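Local coordinates for protein putative oxidoreductase molybdopterin-binding subunit (Sulfolobus tokodaii, PDB 4ZOH) that probably oxidises an aldehyde or related substrate as the molybdenum-bearing subunit of a xanthine dehydrogenase-family enzyme, binding the pterin cytosine dinucleotide cofactor, at residues R14-I26 with R205-S217. Numbering follows the deposited sequence.
With MCN (pterin cytosine dinucleotide), chain D.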
ATOM      1  N   ARG A  14      13.696  -8.634   9.111  1.00 22.70           N
ATOM      2  CA  ARG A  14      12.273  -8.349   8.799  1.00 23.06           C
ATOM      3  C   ARG A  14      11.408  -9.573   8.991  1.00 22.58           C
ATOM      4  O   ARG A  14      10.250  -9.467   9.393  1.00 22.83           O
ATOM      5  CB  ARG A  14      12.119  -7.918   7.325  1.00 23.74           C
ATOM      6  CG  ARG A  14      12.862  -6.668   6.972  1.00 25.16           C
ATOM      7  CD  ARG A  14      13.007  -6.519   5.428  1.00 30.36           C
ATOM      8  NE  ARG A  14      11.692  -6.369   4.812  1.00 24.66           N
ATOM      9  CZ  ARG A  14      11.111  -7.269   4.012  1.00 25.18           C
ATOM     10  NH1 ARG A  14      11.739  -8.425   3.640  1.00 19.71           N
ATOM     11  NH2 ARG A  14       9.880  -6.976   3.562  1.00 19.01           N
ATOM     12  N   LEU A  15      11.968 -10.731   8.633  1.00 22.61           N
ATOM     13  CA  LEU A  15      11.196 -11.947   8.528  1.00 21.23           C
ATOM     14  C   LEU A  15      11.007 -12.652   9.870  1.00 21.63           C
ATOM     15  O   LEU A  15       9.972 -13.234  10.081  1.00 17.36           O
ATOM     16  CB  LEU A  15      11.875 -12.899   7.532  1.00 19.78           C
ATOM     17  CG  LEU A  15      12.051 -12.333   6.067  1.00 23.28           C
ATOM     18  CD1 LEU A  15      12.692 -13.359   5.094  1.00 21.26           C
ATOM     19  CD2 LEU A  15      10.736 -11.789   5.487  1.00 18.82           C
ATOM     20  N   ILE A  16      11.996 -12.576  10.769  1.00 18.54           N
ATOM     21  CA  ILE A  16      11.862 -13.214  12.096  1.00 21.28           C
ATOM     22  C   ILE A  16      11.002 -12.428  13.015  1.00 18.62           C
ATOM     23  O   ILE A  16      10.528 -12.966  14.006  1.00 22.47           O
ATOM     24  CB  ILE A  16      13.229 -13.460  12.753  1.00 21.51           C
ATOM     25  CG1 ILE A  16      13.989 -12.094  13.022  1.00 20.58           C
ATOM     26  CG2 ILE A  16      13.948 -14.436  11.847  1.00 19.83           C
ATOM     27  CD1 ILE A  16      15.456 -12.261  13.400  1.00 22.53           C
ATOM     28  N   THR A  17      10.778 -11.171  12.655  1.00 19.16           N
ATOM     29  CA  THR A  17       9.900 -10.217  13.412  1.00 19.13           C
ATOM     30  C   THR A  17       8.539 -10.028  12.716  1.00 19.62           C
ATOM     31  O   THR A  17       7.642  -9.288  13.224  1.00 19.54           O
ATOM     32  CB  THR A  17      10.590  -8.837  13.611  1.00 21.37           C
ATOM     33  OG1 THR A  17      10.933  -8.237  12.315  1.00 19.70           O
ATOM     34  CG2 THR A  17      11.915  -8.968  14.469  1.00 18.44           C
ATOM     35  N   GLY A  18       8.331 -10.753  11.611  1.00 17.92           N
ATOM     36  CA  GLY A  18       6.985 -10.775  10.990  1.00 18.72           C
ATOM     37  C   GLY A  18       6.640  -9.482  10.313  1.00 17.20           C
ATOM     38  O   GLY A  18       5.493  -9.125  10.203  1.00 18.68           O
ATOM     39  N   LYS A  19       7.659  -8.790   9.874  1.00 21.69           N
ATOM     40  CA  LYS A  19       7.538  -7.509   9.137  1.00 23.80           C
ATOM     41  C   LYS A  19       7.875  -7.700   7.659  1.00 23.25           C
ATOM     42  O   LYS A  19       8.121  -6.737   6.971  1.00 24.22           O
ATOM     43  CB  LYS A  19       8.452  -6.417   9.728  1.00 22.81           C
ATOM     44  CG  LYS A  19       8.271  -6.147  11.229  1.00 30.14           C
ATOM     45  CD  LYS A  19       6.818  -5.756  11.599  1.00 41.54           C
ATOM     46  CE  LYS A  19       6.646  -5.684  13.109  1.00 49.74           C
ATOM     47  NZ  LYS A  19       5.533  -4.773  13.528  1.00 57.48           N
ATOM     48  N   GLY A  20       7.901  -8.929   7.151  1.00 21.33           N
ATOM     49  CA  GLY A  20       7.825  -9.058   5.684  1.00 23.55           C
ATOM     50  C   GLY A  20       6.546  -8.439   5.056  1.00 19.86           C
ATOM     51  O   GLY A  20       5.625  -7.947   5.749  1.00 17.81           O
ATOM     52  N   ALA A  21       6.480  -8.523   3.742  1.00 20.76           N
ATOM     53  CA  ALA A  21       5.250  -8.185   3.020  1.00 20.21           C
ATOM     54  C   ALA A  21       5.247  -9.090   1.804  1.00 20.02           C
ATOM     55  O   ALA A  21       5.894  -8.824   0.780  1.00 20.18           O
ATOM     56  CB  ALA A  21       5.159  -6.689   2.664  1.00 17.48           C
ATOM     57  N   TYR A  22       4.552 -10.211   1.984  1.00 18.07           N
ATOM     58  CA  TYR A  22       4.314 -11.141   0.880  1.00 18.06           C
ATOM     59  C   TYR A  22       3.029 -10.598   0.171  1.00 17.26           C
ATOM     60  O   TYR A  22       2.340  -9.706   0.715  1.00 16.56           O
ATOM     61  CB  TYR A  22       4.071 -12.558   1.405  1.00 15.10           C
ATOM     62  CG  TYR A  22       5.259 -13.096   2.119  1.00 15.12           C
ATOM     63  CD1 TYR A  22       6.137 -13.972   1.490  1.00 15.30           C
ATOM     64  CD2 TYR A  22       5.488 -12.755   3.488  1.00 16.58           C
ATOM     65  CE1 TYR A  22       7.263 -14.502   2.210  1.00 19.28           C
ATOM     66  CE2 TYR A  22       6.592 -13.252   4.230  1.00 16.73           C
ATOM     67  CZ  TYR A  22       7.501 -14.107   3.618  1.00 18.63           C
ATOM     68  OH  TYR A  22       8.604 -14.604   4.375  1.00 17.76           O
ATOM     69  N   VAL A  23       2.717 -11.150  -0.998  1.00 16.45           N
ATOM     70  CA  VAL A  23       1.651 -10.552  -1.842  1.00 14.81           C
ATOM     71  C   VAL A  23       0.332 -10.358  -1.112  1.00 15.08           C
ATOM     72  O   VAL A  23      -0.324  -9.334  -1.304  1.00 13.70           O
ATOM     73  CB  VAL A  23       1.488 -11.255  -3.234  1.00 14.77           C
ATOM     74  CG1 VAL A  23       0.871 -12.632  -3.121  1.00 13.70           C
ATOM     75  CG2 VAL A  23       0.705 -10.319  -4.236  1.00 13.21           C
ATOM     76  N   ASP A  24      -0.066 -11.321  -0.251  1.00 16.41           N
ATOM     77  CA  ASP A  24      -1.363 -11.184   0.410  1.00 16.22           C
ATOM     78  C   ASP A  24      -1.357 -10.233   1.610  1.00 18.62           C
ATOM     79  O   ASP A  24      -2.443  -9.882   2.146  1.00 16.45           O
ATOM     80  CB  ASP A  24      -1.968 -12.552   0.802  1.00 17.44           C
ATOM     81  CG  ASP A  24      -3.468 -12.476   0.999  1.00 18.36           C
ATOM     82  OD1 ASP A  24      -4.076 -11.619   0.306  1.00 17.96           O
ATOM     83  OD2 ASP A  24      -4.054 -13.295   1.788  1.00 19.31           O
ATOM     84  N   ASP A  25      -0.152  -9.743   1.961  1.00 17.82           N
ATOM     85  CA  ASP A  25      -0.019  -8.724   2.993  1.00 19.28           C
ATOM     86  C   ASP A  25      -0.222  -7.323   2.420  1.00 22.57           C
ATOM     87  O   ASP A  25      -0.074  -6.327   3.164  1.00 18.47           O
ATOM     88  CB  ASP A  25       1.376  -8.762   3.627  1.00 18.27           C
ATOM     89  CG  ASP A  25       1.746 -10.156   4.160  1.00 18.20           C
ATOM     90  OD1 ASP A  25       0.864 -10.949   4.532  1.00 18.56           O
ATOM     91  OD2 ASP A  25       2.938 -10.425   4.111  1.00 19.91           O
ATOM     92  N   ILE A  26      -0.437  -7.238   1.098  1.00 19.70           N
ATOM     93  CA  ILE A  26      -0.593  -5.949   0.423  1.00 19.51           C
ATOM     94  C   ILE A  26      -2.040  -5.661   0.115  1.00 21.20           C
ATOM     95  O   ILE A  26      -2.758  -6.544  -0.297  1.00 21.28           O
ATOM     96  CB  ILE A  26       0.254  -5.823  -0.862  1.00 18.72           C
ATOM     97  CG1 ILE A  26       1.702  -6.232  -0.539  1.00 19.04           C
ATOM     98  CG2 ILE A  26       0.201  -4.369  -1.331  1.00 16.86           C
ATOM     99  CD1 ILE A  26       2.534  -6.499  -1.771  1.00 18.23           C
ATOM    100  N   ARG A 205       4.272  -1.904 -14.639  1.00 21.34           N
ATOM    101  CA  ARG A 205       5.256  -2.084 -13.556  1.00 20.82           C
ATOM    102  C   ARG A 205       4.921  -3.409 -12.830  1.00 18.18           C
ATOM    103  O   ARG A 205       3.758  -3.628 -12.452  1.00 17.64           O
ATOM    104  CB  ARG A 205       5.091  -0.942 -12.556  1.00 19.20           C
ATOM    105  CG  ARG A 205       6.026  -1.072 -11.340  1.00 19.70           C
ATOM    106  CD  ARG A 205       5.718   0.027 -10.344  1.00 21.50           C
ATOM    107  NE  ARG A 205       6.820   0.278  -9.422  1.00 21.74           N
ATOM    108  CZ  ARG A 205       6.876   1.352  -8.619  1.00 24.41           C
ATOM    109  NH1 ARG A 205       5.898   2.240  -8.635  1.00 22.03           N
ATOM    110  NH2 ARG A 205       7.916   1.555  -7.816  1.00 22.03           N
ATOM    111  N   VAL A 206       5.922  -4.255 -12.604  1.00 16.60           N
ATOM    112  CA  VAL A 206       5.760  -5.472 -11.850  1.00 16.19           C
ATOM    113  C   VAL A 206       6.586  -5.360 -10.525  1.00 17.97           C
ATOM    114  O   VAL A 206       7.693  -4.848 -10.499  1.00 18.98           O
ATOM    115  CB  VAL A 206       6.078  -6.762 -12.654  1.00 15.88           C
ATOM    116  CG1 VAL A 206       5.918  -7.970 -11.762  1.00 13.08           C
ATOM    117  CG2 VAL A 206       4.987  -6.953 -13.770  1.00 17.27           C
ATOM    118  N   ILE A 207       6.003  -5.846  -9.447  1.00 19.49           N
ATOM    119  CA  ILE A 207       6.652  -5.873  -8.136  1.00 18.69           C
ATOM    120  C   ILE A 207       6.602  -7.309  -7.650  1.00 20.89           C
ATOM    121  O   ILE A 207       5.520  -7.867  -7.484  1.00 19.70           O
ATOM    122  CB  ILE A 207       5.969  -4.908  -7.143  1.00 19.75           C
ATOM    123  CG1 ILE A 207       6.194  -3.463  -7.625  1.00 19.84           C
ATOM    124  CG2 ILE A 207       6.525  -5.116  -5.708  1.00 19.19           C
ATOM    125  CD1 ILE A 207       5.444  -2.399  -6.858  1.00 25.63           C
ATOM    126  N   GLN A 208       7.796  -7.894  -7.464  1.00 19.22           N
ATOM    127  CA  GLN A 208       7.935  -9.117  -6.692  1.00 19.56           C
ATOM    128  C   GLN A 208       8.177  -8.719  -5.239  1.00 17.48           C
ATOM    129  O   GLN A 208       9.256  -8.234  -4.921  1.00 20.71           O
ATOM    130  CB  GLN A 208       9.099  -9.921  -7.206  1.00 17.96           C
ATOM    131  CG  GLN A 208       9.463 -11.174  -6.407  1.00 19.55           C
ATOM    132  CD  GLN A 208      10.891 -11.655  -6.790  1.00 19.28           C
ATOM    133  OE1 GLN A 208      11.782 -10.841  -6.985  1.00 17.67           O
ATOM    134  NE2 GLN A 208      11.045 -12.954  -7.035  1.00 22.56           N
ATOM    135  N   PRO A 209       7.188  -8.908  -4.367  1.00 18.13           N
ATOM    136  CA  PRO A 209       7.337  -8.548  -2.907  1.00 18.86           C
ATOM    137  C   PRO A 209       8.045  -9.783  -2.271  1.00 20.23           C
ATOM    138  O   PRO A 209       8.617 -10.616  -3.051  1.00 21.30           O
ATOM    139  CB  PRO A 209       5.875  -8.446  -2.436  1.00 19.45           C
ATOM    140  CG  PRO A 209       5.185  -9.518  -3.246  1.00 19.45           C
ATOM    141  CD  PRO A 209       5.847  -9.483  -4.638  1.00 18.21           C
ATOM    142  N   ASP A 210       7.977  -9.965  -0.960  1.00 16.73           N
ATOM    143  CA  ASP A 210       8.541 -11.214  -0.408  1.00 17.79           C
ATOM    144  C   ASP A 210       7.797 -12.399  -1.013  1.00 17.46           C
ATOM    145  O   ASP A 210       6.580 -12.381  -1.100  1.00 17.74           O
ATOM    146  CB  ASP A 210       8.473 -11.235   1.171  1.00 16.12           C
ATOM    147  CG  ASP A 210       9.286 -10.099   1.773  1.00 18.28           C
ATOM    148  OD1 ASP A 210      10.492 -10.020   1.426  1.00 18.19           O
ATOM    149  OD2 ASP A 210       8.735  -9.215   2.473  1.00 19.49           O
ATOM    150  N   VAL A 211       8.535 -13.451  -1.361  1.00 16.22           N
ATOM    151  CA  VAL A 211       7.938 -14.647  -1.874  1.00 16.36           C
ATOM    152  C   VAL A 211       8.246 -15.847  -0.977  1.00 16.71           C
ATOM    153  O   VAL A 211       9.418 -16.157  -0.718  1.00 19.44           O
ATOM    154  CB  VAL A 211       8.496 -14.867  -3.329  1.00 16.92           C
ATOM    155  CG1 VAL A 211       8.017 -16.214  -3.938  1.00 12.88           C
ATOM    156  CG2 VAL A 211       8.142 -13.622  -4.151  1.00 15.72           C
ATOM    157  N   GLY A 212       7.210 -16.556  -0.554  1.00 16.50           N
ATOM    158  CA  GLY A 212       7.385 -17.717   0.320  1.00 14.07           C
ATOM    159  C   GLY A 212       7.873 -18.972  -0.408  1.00 14.35           C
ATOM    160  O   GLY A 212       7.231 -20.038  -0.257  1.00 13.96           O
ATOM    161  N   GLY A 213       8.976 -18.876  -1.175  1.00 13.97           N
ATOM    162  CA  GLY A 213       9.499 -20.043  -1.961  1.00 14.59           C
ATOM    163  C   GLY A 213       8.705 -20.271  -3.282  1.00 19.20           C
ATOM    164  O   GLY A 213       7.614 -19.653  -3.491  1.00 17.94           O
ATOM    165  N   ALA A 214       9.192 -21.197  -4.118  1.00 16.70           N
ATOM    166  CA  ALA A 214       8.649 -21.405  -5.444  1.00 16.40           C
ATOM    167  C   ALA A 214       9.091 -22.770  -5.949  1.00 16.68           C
ATOM    168  O   ALA A 214       8.231 -23.618  -6.330  1.00 15.26           O
ATOM    169  CB  ALA A 214       9.161 -20.319  -6.368  1.00 15.91           C
ATOM    170  N   PHE A 215      10.431 -22.976  -5.937  1.00 17.85           N
ATOM    171  CA  PHE A 215      11.075 -24.271  -6.317  1.00 20.17           C
ATOM    172  C   PHE A 215      10.722 -24.594  -7.778  1.00 21.00           C
ATOM    173  O   PHE A 215      10.549 -25.750  -8.128  1.00 20.47           O
ATOM    174  CB  PHE A 215      10.672 -25.402  -5.367  1.00 17.84           C
ATOM    175  CG  PHE A 215      10.883 -25.040  -3.918  1.00 20.29           C
ATOM    176  CD1 PHE A 215      12.169 -25.031  -3.368  1.00 19.59           C
ATOM    177  CD2 PHE A 215       9.794 -24.648  -3.100  1.00 19.02           C
ATOM    178  CE1 PHE A 215      12.364 -24.689  -2.019  1.00 24.47           C
ATOM    179  CE2 PHE A 215      10.000 -24.283  -1.760  1.00 20.11           C
ATOM    180  CZ  PHE A 215      11.285 -24.289  -1.206  1.00 18.45           C
ATOM    181  N   GLY A 216      10.567 -23.515  -8.577  1.00 22.03           N
ATOM    182  CA  GLY A 216      10.425 -23.610 -10.001  1.00 22.78           C
ATOM    183  C   GLY A 216       8.972 -23.360 -10.366  1.00 21.50           C
ATOM    184  O   GLY A 216       8.720 -22.942 -11.424  1.00 23.52           O
ATOM    185  N   SER A 217       8.047 -23.545  -9.436  1.00 23.07           N
ATOM    186  CA  SER A 217       6.636 -23.380  -9.674  1.00 20.30           C
ATOM    187  C   SER A 217       6.134 -21.972 -10.063  1.00 21.90           C
ATOM    188  O   SER A 217       4.964 -21.882 -10.443  1.00 19.97           O
ATOM    189  CB  SER A 217       5.834 -23.924  -8.505  1.00 18.65           C
ATOM    190  OG  SER A 217       5.799 -22.986  -7.473  1.00 17.02           O
TER
HETATM  191  N1  MCN D 801      26.030 -20.044  -2.945  1.00 26.58           N
HETATM  192  C2  MCN D 801      27.331 -19.732  -2.584  1.00 27.83           C
HETATM  193  N3  MCN D 801      28.401 -20.168  -3.319  1.00 26.87           N
HETATM  194  C4  MCN D 801      28.153 -20.949  -4.442  1.00 26.25           C
HETATM  195  C5  MCN D 801      26.850 -21.273  -4.816  1.00 26.33           C
HETATM  196  C6  MCN D 801      25.767 -20.797  -4.076  1.00 24.07           C
HETATM  197  O2  MCN D 801      27.602 -19.042  -1.596  1.00 27.20           O
HETATM  198  N4  MCN D 801      29.192 -21.359  -5.137  1.00 23.47           N
HETATM  199  C1' MCN D 801      24.951 -19.511  -2.111  1.00 26.05           C
HETATM  200  C2D MCN D 801      24.482 -18.169  -2.678  1.00 27.48           C
HETATM  201  O2' MCN D 801      25.124 -17.075  -2.097  1.00 34.26           O
HETATM  202  C3' MCN D 801      23.042 -18.117  -2.243  1.00 26.77           C
HETATM  203  C4D MCN D 801      22.646 -19.493  -2.587  1.00 27.36           C
HETATM  204  O4D MCN D 801      23.810 -20.334  -2.177  1.00 26.77           O
HETATM  205  O3' MCN D 801      22.881 -17.898  -0.884  1.00 26.35           O
HETATM  206  C5' MCN D 801      22.487 -19.197  -4.066  1.00 28.96           C
HETATM  207  O5' MCN D 801      22.410 -20.294  -4.775  1.00 29.72           O
HETATM  208  PA  MCN D 801      22.526 -20.311  -6.395  1.00 25.88           P
HETATM  209  O1A MCN D 801      23.051 -19.151  -7.085  1.00 26.43           O
HETATM  210  O2A MCN D 801      23.177 -21.660  -6.519  1.00 24.53           O
HETATM  211  O3A MCN D 801      20.884 -20.592  -6.665  1.00 25.71           O
HETATM  212  PB  MCN D 801      19.825 -19.377  -6.761  1.00 22.58           P
HETATM  213  O1B MCN D 801      19.795 -18.916  -8.209  1.00 23.31           O
HETATM  214  O2B MCN D 801      19.983 -18.308  -5.771  1.00 19.76           O
HETATM  215  O3B MCN D 801      18.561 -20.152  -6.384  1.00 20.82           O
HETATM  216  C10 MCN D 801      17.711 -20.832  -7.348  1.00 19.76           C
HETATM  217  C9' MCN D 801      17.416 -22.242  -6.895  1.00 20.12           C
HETATM  218  C8' MCN D 801      16.379 -22.873  -7.661  1.00 22.27           C
HETATM  219  S8' MCN D 801      16.508 -22.964  -9.411  1.00 25.50           S
HETATM  220  C7' MCN D 801      15.335 -23.526  -7.078  1.00 22.72           C
HETATM  221  S7' MCN D 801      14.115 -24.440  -8.004  1.00 24.97           S
HETATM  222  C6' MCN D 801      15.206 -23.646  -5.639  1.00 23.76           C
HETATM  223  C7  MCN D 801      16.578 -23.355  -4.945  1.00 24.09           C
HETATM  224  O9' MCN D 801      17.077 -22.161  -5.514  1.00 22.33           O
HETATM  225  N5' MCN D 801      14.113 -22.847  -5.087  1.00 22.48           N
HETATM  226  C4A MCN D 801      14.122 -22.319  -3.780  1.00 25.33           C
HETATM  227  N8' MCN D 801      16.379 -23.149  -3.477  1.00 23.55           N
HETATM  228  C4B MCN D 801      15.281 -22.517  -2.975  1.00 25.90           C
HETATM  229  N1' MCN D 801      15.347 -22.089  -1.712  1.00 24.57           N
HETATM  230  C2' MCN D 801      14.320 -21.414  -1.202  1.00 23.89           C
HETATM  231  N2' MCN D 801      14.424 -20.988   0.039  1.00 23.95           N
HETATM  232  N3' MCN D 801      13.111 -21.169  -1.935  1.00 22.66           N
HETATM  233  C4' MCN D 801      12.989 -21.647  -3.260  1.00 26.60           C
HETATM  234  O4' MCN D 801      11.921 -21.450  -3.911  1.00 24.48           O
HETATM  235  O   HOH W   1       4.314 -12.984  -2.383  1.00 14.78           O
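The glycine-rich loop that carries Gly-213 to Gly-216 to the molybdopterin is braced, just upstream, against residues 14-26 by Asp-210, which meets Arg-14 and Ala-21. Arg-14 grips the Asp-210 carboxylate end-on: NH2 donates to the syn lone pair of OD2, 2.7 Å away. NH1 of Arg-14 reaches OD1 of Asp-210 at 3.0 Å, also on the syn side but 28° out of the carboxylate plane. The anti lone pair of OD2 takes Ala-21 N in a nearly straight bond (174°), so one oxygen is held by two donors. An asparagine in place of Asp-210 would put an NH2 where one oxygen accepts, and would probably leave Arg-14 without its countercharge and one N-H donor without its acceptor. A backbone hydrogen bond runs from Asp-210 N to Ala-21 O. CG of Asp-210 stands anti to the carbonyl carbon (chi1 -62°), which directs the carboxylate to Arg-14. Asp-210 CB lies over the face of the Tyr-22 ring, a CH-pi contact 3.6 Å from the centroid. The edge of the Tyr-22 ring, at CE1, lies 3.4 Å from Gly-212 N, and its hydroxyl bonds to the backbone of another protein's chain. Next to the aspartate in sequence, Pro-209 packs its CG against Val-23 CB and its CB against Ile-26 CD1, while one water bridges Val-23 N and Asp-210 O. Farther along, Ala-214 and Phe-215 turn both backbone N-H groups onto the pterin O4', and the Phe-215 ring lies with one face over that end of the pterin. The Ala-214 to Ser-217 turn, type I', is closed at Ala-214 O, which accepts both Ser-217 N and, at 2.8 Å, Ser-217 OG.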